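Local coordinates for protein type II restriction enzyme NgoMIV (Neisseria gonorrhoeae, PDB 1FIU) that recognizes the double-stranded DNA sequence 5'-GCCGGC-3' and cleaves it after the first G as a magnesium-dependent homotetrameric type II restriction endonuclease, at residues Phe41-Gly46 against Pro223-Ile228; His86-Asp91 against Val143-Ile148; Ala245-Glu250 against Asp276-Pro281. All blocks are in the same frame, centred on the assembly; numbering follows the deposited sequence.

How the contacts relate
The three contacts belong to one chain of the PD-(D/E)XK nuclease family, built on a mixed sheet. Contact 2 ties the loop before edge strand 92-96 to the neighbouring strand 141-145 and the residues that follow. Contact 3 lies at the other edge, where strand 274-276 meets the start of helix 246-256. Contact 1 packs helix 38-50 on the loop before helix 225-232 and on its first residue. Contacts 1 and 3 touch through Leu249, with centres about 14 Å apart. The centres of contacts 1 and 2 are about 36 Å apart. Along the chain, contact 2 falls within the loop closed by contact 1, and contact 3 follows. Contacts 2 and 3 both reach the second subunit; contact 1 lies beside the DNA.

Contact 1. Residues Phe41-Gly46 against Pro223-Ile228; sequences FNIAKG and PTPSRI
Ile43 and Ala44 of helix 38-50 pack on Pro223, in the loop that leads from strand 215-220 into helix 225-232. The interface is small, buried and mostly apolar. The Ile43 CG2 methyl lies 4.0 Å from Pro223 CB. The two side chains meet at a slant. Ile43 CG2 is anti to its own backbone N, while CG1 lies beside that N (chi1 -69°). This turns CG2 onto Pro223 and lets CD1 reach on to Pro225. CG1 carries CD1 to the start of helix 225-232, where CD1 is 4.3 Å from Pro225 CD. Ala44 adds a smaller patch: its CB is 4.2 Å from Pro223 CB.

The polar groups do not bond across the contact. Ile43 CG2 also sits 3.5 Å from Pro223 O, a carbonyl buried here without a hydrogen-bond partner in the model. Thr224 is the N-cap of helix 225-232. Its OG1 accepts a weak, long bond from Arg227 N (3.4 Å, N-H...O angle 152°). The same hydroxyl also bonds to Glu222. Pro225 then opens the helix.

Outside the two segments, Leu249 and Leu253 of helix 246-256 also cover Ile43. Arg227 points elsewhere: it forms a salt bridge with Asp34 and packs on a cytosine base of the bound DNA, with a weak hydrogen bond to a guanine O6.

With no hydrogen bond between the segments, the contact rests on apolar packing, and its burial is consistent with a hydrophobic contribution. Methyl groups and proline rings hold helix 38-50 against the start of helix 225-232, which carries the DNA-contacting Arg227.

Contact 2. Residues His86-Asp91 against Val143-Ile148; sequences HIRPGD and VTRNLI
This contact lies at one edge of the central sheet, where the loop entering strand 92-96 meets the neighbouring antiparallel strand 141-145 and the residues that follow. Asn146 N donates to Asp91 O at 3.0 Å, and the bond is almost straight at 178°. Water 1 extends this link. It accepts from Asp91 N and from Arg145 NE (3.1 Å), meeting the latter in the plane of the guanidinium, and donates to Asn146 O (2.8 Å). A second water joins Asp91 OD2 to Leu147 O.

The side chains of Asp91 and Asn146 are less well matched. Asp91 OD2 stands 3.0 Å from Asn146 OD1, and both are acceptors. The carboxylate and amide planes are nearly perpendicular, 82° apart. Asn146 OD1 has a weak hydrogen bond from Asn93.

Arg145 runs extended from CG to NE. Pro89 O lies over one face of its guanidinium, 3.4 Å from NH2, without a hydrogen bond. Arg145 NH1 meets the edge of the Arg88 guanidinium, 3.5 Å from Arg88 NH1. Val286 of the second subunit gathers this pair: one oxygen of its terminal carboxylate forms a salt bridge with Arg88, and the other accepts from Arg145 NH1. Arg88 also pairs with the chain's own Val286 carboxylate.

The carboxylates probably offset the like charges, so the paired arginines link the sheet edge to chain termini at the subunit interface.

Contact 3. Residues Ala245-Glu250 against Asp276-Pro281; sequences ALYELE and DISDLP
The Tyr247 ring and the Asp276 carboxylate lie stacked, their planes 23° apart. Asp276 CG sits over one face of the ring, displaced toward its rim, with CG 3.9 Å from Tyr247 CZ. The long directions of the two side chains cross at about a right angle. Asp276 CG is anti to its backbone N (chi1 -178°), which sends the carboxylate out toward the start of helix 246-256. There OD1 accepts from Leu246 N at 3.0 Å, nearly along its own C-O axis. Leu246 CB lies close beside the same oxygen, 3.3 Å from Asp276 OD1.

The other oxygen turns back to its own segment. Asp276 OD2 accepts from Ser278 N at 2.9 Å, from above the carboxylate plane, which makes an Asx turn at the end of edge strand 274-276. Ser278 OG donates to the anti lone pair of OD2 at 2.8 Å. Asp276 thus joins the last strand of the sheet to the first turn of a helix, and Arg9 of helix 4-18 forms a salt bridge with OD2.

The Tyr247 OH lies 3.1 Å from Ser278 OG. Water 3 lies in the plane of the ring at its edge, 2.6 Å from Tyr247 OH, and donates to Asp279 OD2. That oxygen also accepts from Asp276 N through its anti lone pair. Ser278 and Asp279 further bond to the backbone of Ala165 and Tyr167 of the second subunit.

Contact 1. Residues Phe41-Gly46 against Pro223-Ile228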
loop_
_atom_site.group_PDB
_atom_site.type_symbol
_atom_site.label_atom_id
_atom_site.label_comp_id
_atom_site.label_asym_id
_atom_site.label_seq_id
_atom_site.Cartn_x
_atom_site.Cartn_y
_atom_site.Cartn_z
ATOM N N PHE I 41 5.489 -23.079 -27.498
ATOM C CA PHE I 41 6.278 -24.154 -28.098
ATOM C C PHE I 41 7.282 -23.614 -29.111
ATOM O O PHE I 41 8.471 -23.925 -29.039
ATOM C CB PHE I 41 5.326 -25.141 -28.803
ATOM C CG PHE I 41 6.031 -26.275 -29.500
ATOM C CD1 PHE I 41 6.145 -27.518 -28.884
ATOM C CD2 PHE I 41 6.578 -26.095 -30.773
ATOM C CE1 PHE I 41 6.799 -28.575 -29.526
ATOM C CE2 PHE I 41 7.241 -27.147 -31.422
ATOM C CZ PHE I 41 7.344 -28.386 -30.792
ATOM N N ASN I 42 6.805 -22.805 -30.058
ATOM C CA ASN I 42 7.686 -22.253 -31.085
ATOM C C ASN I 42 8.688 -21.217 -30.599
ATOM O O ASN I 42 9.828 -21.171 -31.082
ATOM C CB ASN I 42 6.872 -21.662 -32.240
ATOM C CG ASN I 42 6.124 -22.723 -33.005
ATOM O OD1 ASN I 42 6.659 -23.804 -33.245
ATOM N ND2 ASN I 42 4.890 -22.429 -33.391
ATOM N N ILE I 43 8.271 -20.369 -29.662
ATOM C CA ILE I 43 9.185 -19.363 -29.137
ATOM C C ILE I 43 10.317 -20.064 -28.380
ATOM O O ILE I 43 11.486 -19.778 -28.603
ATOM C CB ILE I 43 8.460 -18.354 -28.192
ATOM C CG1 ILE I 43 7.492 -17.476 -29.001
ATOM C CG2 ILE I 43 9.489 -17.448 -27.505
ATOM C CD1 ILE I 43 6.578 -16.647 -28.113
ATOM N N ALA I 44 9.969 -20.998 -27.505
ATOM C CA ALA I 44 10.978 -21.715 -26.728
ATOM C C ALA I 44 11.971 -22.482 -27.612
ATOM O O ALA I 44 13.167 -22.544 -27.324
ATOM C CB ALA I 44 10.316 -22.653 -25.784
ATOM N N LYS I 45 11.456 -23.078 -28.676
ATOM C CA LYS I 45 12.293 -23.825 -29.606
ATOM C C LYS I 45 13.268 -22.886 -30.309
ATOM O O LYS I 45 14.454 -23.209 -30.462
ATOM C CB LYS I 45 11.414 -24.498 -30.650
ATOM C CG LYS I 45 12.133 -25.528 -31.477
ATOM C CD LYS I 45 11.967 -26.882 -30.835
ATOM C CE LYS I 45 12.147 -27.990 -31.854
ATOM N NZ LYS I 45 11.758 -29.290 -31.264
ATOM N N GLY I 46 12.753 -21.740 -30.756
ATOM C CA GLY I 46 13.602 -20.767 -31.419
ATOM C C GLY I 46 14.712 -20.286 -30.486
ATOM O O GLY I 46 15.879 -20.160 -30.881
ATOM N N PRO I 223 9.124 -18.239 -21.695
ATOM C CA PRO I 223 9.261 -17.760 -23.075
ATOM C C PRO I 223 8.222 -16.774 -23.612
ATOM O O PRO I 223 8.516 -15.991 -24.524
ATOM C CB PRO I 223 9.268 -19.068 -23.893
ATOM C CG PRO I 223 8.364 -19.946 -23.108
ATOM C CD PRO I 223 8.797 -19.675 -21.654
ATOM N N THR I 224 7.018 -16.786 -23.055
ATOM C CA THR I 224 5.984 -15.912 -23.601
ATOM C C THR I 224 5.810 -14.526 -22.993
ATOM O O THR I 224 5.743 -14.379 -21.776
ATOM C CB THR I 224 4.592 -16.606 -23.589
ATOM O OG1 THR I 224 4.139 -16.819 -22.243
ATOM C CG2 THR I 224 4.670 -17.946 -24.316
ATOM N N PRO I 225 5.739 -13.491 -23.843
ATOM C CA PRO I 225 5.552 -12.130 -23.335
ATOM C C PRO I 225 4.294 -12.013 -22.478
ATOM O O PRO I 225 4.280 -11.276 -21.485
ATOM C CB PRO I 225 5.443 -11.285 -24.621
ATOM C CG PRO I 225 6.426 -11.997 -25.534
ATOM C CD PRO I 225 6.102 -13.468 -25.280
ATOM N N SER I 226 3.227 -12.729 -22.851
ATOM C CA SER I 226 1.988 -12.644 -22.080
ATOM C C SER I 226 2.189 -13.104 -20.642
ATOM O O SER I 226 1.752 -12.424 -19.715
ATOM C CB SER I 226 0.856 -13.459 -22.742
ATOM O OG SER I 226 1.173 -14.829 -22.797
ATOM N N ARG I 227 2.853 -14.239 -20.443
ATOM C CA ARG I 227 3.067 -14.722 -19.081
ATOM C C ARG I 227 4.077 -13.850 -18.338
ATOM O O ARG I 227 3.912 -13.581 -17.144
ATOM C CB ARG I 227 3.487 -16.195 -19.114
ATOM C CG ARG I 227 2.258 -17.120 -19.128
ATOM C CD ARG I 227 2.574 -18.544 -19.556
ATOM N NE ARG I 227 1.401 -19.375 -19.338
ATOM C CZ ARG I 227 1.133 -20.502 -19.994
ATOM N NH1 ARG I 227 1.953 -20.956 -20.931
ATOM N NH2 ARG I 227 0.046 -21.187 -19.694
ATOM N N ILE I 228 5.101 -13.381 -19.037
ATOM C CA ILE I 228 6.067 -12.483 -18.402
ATOM C C ILE I 228 5.317 -11.225 -17.907
ATOM O O ILE I 228 5.575 -10.721 -16.788
ATOM C CB ILE I 228 7.146 -12.027 -19.412
ATOM C CG1 ILE I 228 8.001 -13.223 -19.832
ATOM C CG2 ILE I 228 7.996 -10.873 -18.817
ATOM C CD1 ILE I 228 8.803 -12.941 -21.084
#

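Contact 2. Residues His86-Asp91 against Val143-Ile148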
loop_
_atom_site.group_PDB
_atom_site.type_symbol
_atom_site.label_atom_id
_atom_site.label_comp_id
_atom_site.label_asym_id
_atom_site.label_seq_id
_atom_site.Cartn_x
_atom_site.Cartn_y
_atom_site.Cartn_z
ATOM N N HIS I 86 34.639 -1.253 -8.579
ATOM C CA HIS I 86 35.034 0.149 -8.741
ATOM C C HIS I 86 33.853 1.101 -8.879
ATOM O O HIS I 86 34.000 2.305 -8.661
ATOM C CB HIS I 86 35.982 0.323 -9.947
ATOM C CG HIS I 86 35.382 -0.075 -11.257
ATOM N ND1 HIS I 86 34.928 -1.353 -11.505
ATOM C CD2 HIS I 86 35.161 0.633 -12.390
ATOM C CE1 HIS I 86 34.452 -1.417 -12.735
ATOM N NE2 HIS I 86 34.581 -0.227 -13.294
ATOM N N ILE I 87 32.684 0.594 -9.262
ATOM C CA ILE I 87 31.537 1.484 -9.353
ATOM C C ILE I 87 30.566 1.263 -8.187
ATOM O O ILE I 87 29.682 2.090 -7.952
ATOM C CB ILE I 87 30.771 1.359 -10.690
ATOM C CG1 ILE I 87 30.235 -0.052 -10.863
ATOM C CG2 ILE I 87 31.691 1.781 -11.865
ATOM C CD1 ILE I 87 29.328 -0.191 -12.094
ATOM N N ARG I 88 30.741 0.155 -7.458
ATOM C CA ARG I 88 29.898 -0.162 -6.295
ATOM C C ARG I 88 30.706 -1.038 -5.330
ATOM O O ARG I 88 30.487 -2.242 -5.180
ATOM C CB ARG I 88 28.611 -0.888 -6.726
ATOM C CG ARG I 88 27.479 -0.844 -5.663
ATOM C CD ARG I 88 26.957 0.583 -5.389
ATOM N NE ARG I 88 25.621 0.572 -4.772
ATOM C CZ ARG I 88 25.366 0.443 -3.464
ATOM N NH1 ARG I 88 26.367 0.319 -2.585
ATOM N NH2 ARG I 88 24.107 0.413 -3.039
ATOM N N PRO I 89 31.671 -0.418 -4.660
ATOM C CA PRO I 89 32.528 -1.121 -3.711
ATOM C C PRO I 89 31.804 -1.687 -2.498
ATOM O O PRO I 89 30.732 -1.204 -2.117
ATOM C CB PRO I 89 33.568 -0.061 -3.338
ATOM C CG PRO I 89 32.870 1.223 -3.538
ATOM C CD PRO I 89 32.070 0.994 -4.804
ATOM N N GLY I 90 32.381 -2.735 -1.907
ATOM C CA GLY I 90 31.777 -3.320 -0.719
ATOM C C GLY I 90 32.197 -4.760 -0.535
ATOM O O GLY I 90 32.780 -5.356 -1.447
ATOM N N ASP I 91 31.907 -5.319 0.638
ATOM C CA ASP I 91 32.213 -6.710 0.948
ATOM C C ASP I 91 30.863 -7.386 0.701
ATOM O O ASP I 91 30.035 -7.472 1.595
ATOM C CB ASP I 91 32.620 -6.811 2.427
ATOM C CG ASP I 91 32.943 -8.232 2.851
ATOM O OD1 ASP I 91 32.912 -9.143 1.999
ATOM O OD2 ASP I 91 33.234 -8.430 4.050
ATOM N N VAL I 143 21.441 -10.702 -2.001
ATOM C CA VAL I 143 22.771 -10.096 -2.074
ATOM C C VAL I 143 22.833 -9.267 -0.797
ATOM O O VAL I 143 21.886 -8.565 -0.474
ATOM C CB VAL I 143 22.957 -9.150 -3.275
ATOM C CG1 VAL I 143 24.402 -8.607 -3.306
ATOM C CG2 VAL I 143 22.666 -9.908 -4.571
ATOM N N THR I 144 23.932 -9.389 -0.049
ATOM C CA THR I 144 24.084 -8.646 1.200
ATOM C C THR I 144 25.415 -7.907 1.231
ATOM O O THR I 144 26.350 -8.267 0.503
ATOM C CB THR I 144 24.001 -9.596 2.417
ATOM O OG1 THR I 144 25.056 -10.561 2.341
ATOM C CG2 THR I 144 22.664 -10.352 2.408
ATOM N N ARG I 145 25.484 -6.867 2.066
ATOM C CA ARG I 145 26.704 -6.060 2.219
ATOM C C ARG I 145 27.149 -6.134 3.675
ATOM O O ARG I 145 26.382 -5.818 4.573
ATOM C CB ARG I 145 26.447 -4.582 1.881
ATOM C CG ARG I 145 27.747 -3.780 1.729
ATOM C CD ARG I 145 27.508 -2.320 1.461
ATOM N NE ARG I 145 28.775 -1.599 1.342
ATOM C CZ ARG I 145 28.884 -0.338 0.943
ATOM N NH1 ARG I 145 27.794 0.354 0.620
ATOM N NH2 ARG I 145 30.085 0.240 0.860
ATOM N N ASN I 146 28.391 -6.557 3.895
ATOM C CA ASN I 146 28.940 -6.608 5.237
ATOM C C ASN I 146 29.298 -5.197 5.676
ATOM O O ASN I 146 29.545 -4.319 4.853
ATOM C CB ASN I 146 30.184 -7.498 5.249
ATOM C CG ASN I 146 29.837 -8.972 5.210
ATOM O OD1 ASN I 146 30.656 -9.805 4.803
ATOM N ND2 ASN I 146 28.628 -9.311 5.655
ATOM N N LEU I 147 29.327 -4.982 6.985
ATOM C CA LEU I 147 29.613 -3.660 7.521
ATOM C C LEU I 147 31.078 -3.292 7.393
ATOM O O LEU I 147 31.915 -4.148 7.115
ATOM C CB LEU I 147 29.132 -3.601 8.957
ATOM C CG LEU I 147 27.672 -4.056 9.093
ATOM C CD1 LEU I 147 27.231 -3.862 10.526
ATOM C CD2 LEU I 147 26.740 -3.250 8.156
ATOM N N ILE I 148 31.387 -2.015 7.592
ATOM C CA ILE I 148 32.743 -1.549 7.407
ATOM C C ILE I 148 33.400 -0.928 8.628
ATOM O O ILE I 148 32.737 -0.378 9.522
ATOM C CB ILE I 148 32.795 -0.562 6.248
ATOM C CG1 ILE I 148 32.128 0.754 6.642
ATOM C CG2 ILE I 148 32.078 -1.176 5.046
ATOM C CD1 ILE I 148 32.107 1.815 5.549
HETATM O O HOH W 1 30.968 -3.347 2.588
HETATM O O HOH W 2 33.546 -5.675 5.763
#

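Contact 3. Residues Ala245-Glu250 against Asp276-Pro281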
loop_
_atom_site.group_PDB
_atom_site.type_symbol
_atom_site.label_atom_id
_atom_site.label_comp_id
_atom_site.label_asym_id
_atom_site.label_seq_id
_atom_site.Cartn_x
_atom_site.Cartn_y
_atom_site.Cartn_z
ATOM N N ALA I 245 17.108 -14.790 -21.574
ATOM C CA ALA I 245 17.622 -14.755 -22.948
ATOM C C ALA I 245 16.821 -13.740 -23.745
ATOM O O ALA I 245 16.155 -14.061 -24.732
ATOM C CB ALA I 245 17.498 -16.155 -23.571
ATOM N N LEU I 246 16.925 -12.488 -23.344
ATOM C CA LEU I 246 16.132 -11.459 -23.978
ATOM C C LEU I 246 16.383 -11.235 -25.466
ATOM O O LEU I 246 15.425 -11.076 -26.225
ATOM C CB LEU I 246 16.309 -10.126 -23.235
ATOM C CG LEU I 246 15.229 -9.095 -23.610
ATOM C CD1 LEU I 246 13.948 -9.341 -22.814
ATOM C CD2 LEU I 246 15.738 -7.706 -23.344
ATOM N N TYR I 247 17.656 -11.202 -25.856
ATOM C CA TYR I 247 18.029 -10.966 -27.250
ATOM C C TYR I 247 17.456 -12.048 -28.154
ATOM O O TYR I 247 16.949 -11.752 -29.244
ATOM C CB TYR I 247 19.549 -10.937 -27.388
ATOM C CG TYR I 247 20.232 -9.985 -26.414
ATOM C CD1 TYR I 247 21.512 -10.268 -25.929
ATOM C CD2 TYR I 247 19.580 -8.839 -25.955
ATOM C CE1 TYR I 247 22.127 -9.436 -24.995
ATOM C CE2 TYR I 247 20.187 -7.990 -25.015
ATOM C CZ TYR I 247 21.458 -8.304 -24.540
ATOM O OH TYR I 247 22.057 -7.513 -23.582
ATOM N N GLU I 248 17.538 -13.290 -27.696
ATOM C CA GLU I 248 17.038 -14.425 -28.458
ATOM C C GLU I 248 15.512 -14.400 -28.538
ATOM O O GLU I 248 14.935 -14.717 -29.592
ATOM C CB GLU I 248 17.539 -15.726 -27.841
ATOM C CG GLU I 248 19.063 -15.874 -27.859
ATOM C CD GLU I 248 19.800 -15.050 -26.794
ATOM O OE1 GLU I 248 19.146 -14.369 -25.964
ATOM O OE2 GLU I 248 21.052 -15.098 -26.794
ATOM N N LEU I 249 14.850 -14.019 -27.438
ATOM C CA LEU I 249 13.399 -13.900 -27.429
ATOM C C LEU I 249 12.987 -12.849 -28.464
ATOM O O LEU I 249 12.058 -13.067 -29.249
ATOM C CB LEU I 249 12.892 -13.453 -26.048
ATOM C CG LEU I 249 11.419 -13.045 -25.917
ATOM C CD1 LEU I 249 10.458 -14.137 -26.404
ATOM C CD2 LEU I 249 11.159 -12.774 -24.429
ATOM N N GLU I 250 13.677 -11.711 -28.458
ATOM C CA GLU I 250 13.363 -10.634 -29.399
ATOM C C GLU I 250 13.558 -11.101 -30.840
ATOM O O GLU I 250 12.720 -10.817 -31.704
ATOM C CB GLU I 250 14.249 -9.408 -29.143
ATOM C CG GLU I 250 13.919 -8.214 -30.030
ATOM C CD GLU I 250 14.857 -7.028 -29.803
ATOM O OE1 GLU I 250 16.047 -7.236 -29.471
ATOM O OE2 GLU I 250 14.401 -5.880 -29.975
ATOM N N ASP I 276 17.451 -7.705 -19.985
ATOM C CA ASP I 276 18.139 -8.976 -20.181
ATOM C C ASP I 276 18.880 -9.355 -18.893
ATOM O O ASP I 276 19.212 -8.473 -18.098
ATOM C CB ASP I 276 19.193 -8.853 -21.283
ATOM C CG ASP I 276 19.900 -10.166 -21.551
ATOM O OD1 ASP I 276 19.220 -11.130 -21.960
ATOM O OD2 ASP I 276 21.121 -10.243 -21.358
ATOM N N ILE I 277 19.160 -10.645 -18.714
ATOM C CA ILE I 277 19.904 -11.107 -17.525
ATOM C C ILE I 277 21.236 -10.315 -17.400
ATOM O O ILE I 277 21.680 -10.009 -16.290
ATOM C CB ILE I 277 20.194 -12.657 -17.618
ATOM C CG1 ILE I 277 20.983 -13.158 -16.404
ATOM C CG2 ILE I 277 20.971 -12.979 -18.886
ATOM C CD1 ILE I 277 20.242 -13.069 -15.132
ATOM N N SER I 278 21.851 -9.945 -18.533
ATOM C CA SER I 278 23.123 -9.210 -18.498
ATOM C C SER I 278 23.015 -7.780 -17.953
ATOM O O SER I 278 24.023 -7.153 -17.626
ATOM C CB SER I 278 23.788 -9.177 -19.911
ATOM O OG SER I 278 23.094 -8.333 -20.805
ATOM N N ASP I 279 21.804 -7.256 -17.869
ATOM C CA ASP I 279 21.594 -5.907 -17.337
ATOM C C ASP I 279 21.558 -5.938 -15.807
ATOM O O ASP I 279 21.774 -4.908 -15.137
ATOM C CB ASP I 279 20.255 -5.371 -17.837
ATOM C CG ASP I 279 20.275 -5.084 -19.315
ATOM O OD1 ASP I 279 21.145 -4.296 -19.708
ATOM O OD2 ASP I 279 19.438 -5.644 -20.064
ATOM N N LEU I 280 21.310 -7.118 -15.254
ATOM C CA LEU I 280 21.152 -7.218 -13.804
ATOM C C LEU I 280 22.353 -6.823 -12.947
ATOM O O LEU I 280 22.202 -6.023 -12.004
ATOM C CB LEU I 280 20.652 -8.615 -13.411
ATOM C CG LEU I 280 20.385 -8.786 -11.905
ATOM C CD1 LEU I 280 19.427 -7.690 -11.398
ATOM C CD2 LEU I 280 19.807 -10.171 -11.649
ATOM N N PRO I 281 23.555 -7.353 -13.238
ATOM C CA PRO I 281 24.711 -6.969 -12.404
ATOM C C PRO I 281 24.917 -5.459 -12.344
ATOM O O PRO I 281 25.104 -4.893 -11.263
ATOM C CB PRO I 281 25.880 -7.680 -13.079
ATOM C CG PRO I 281 25.234 -8.888 -13.701
ATOM C CD PRO I 281 23.955 -8.318 -14.277
HETATM O O HOH W 3 20.380 -5.805 -22.608
#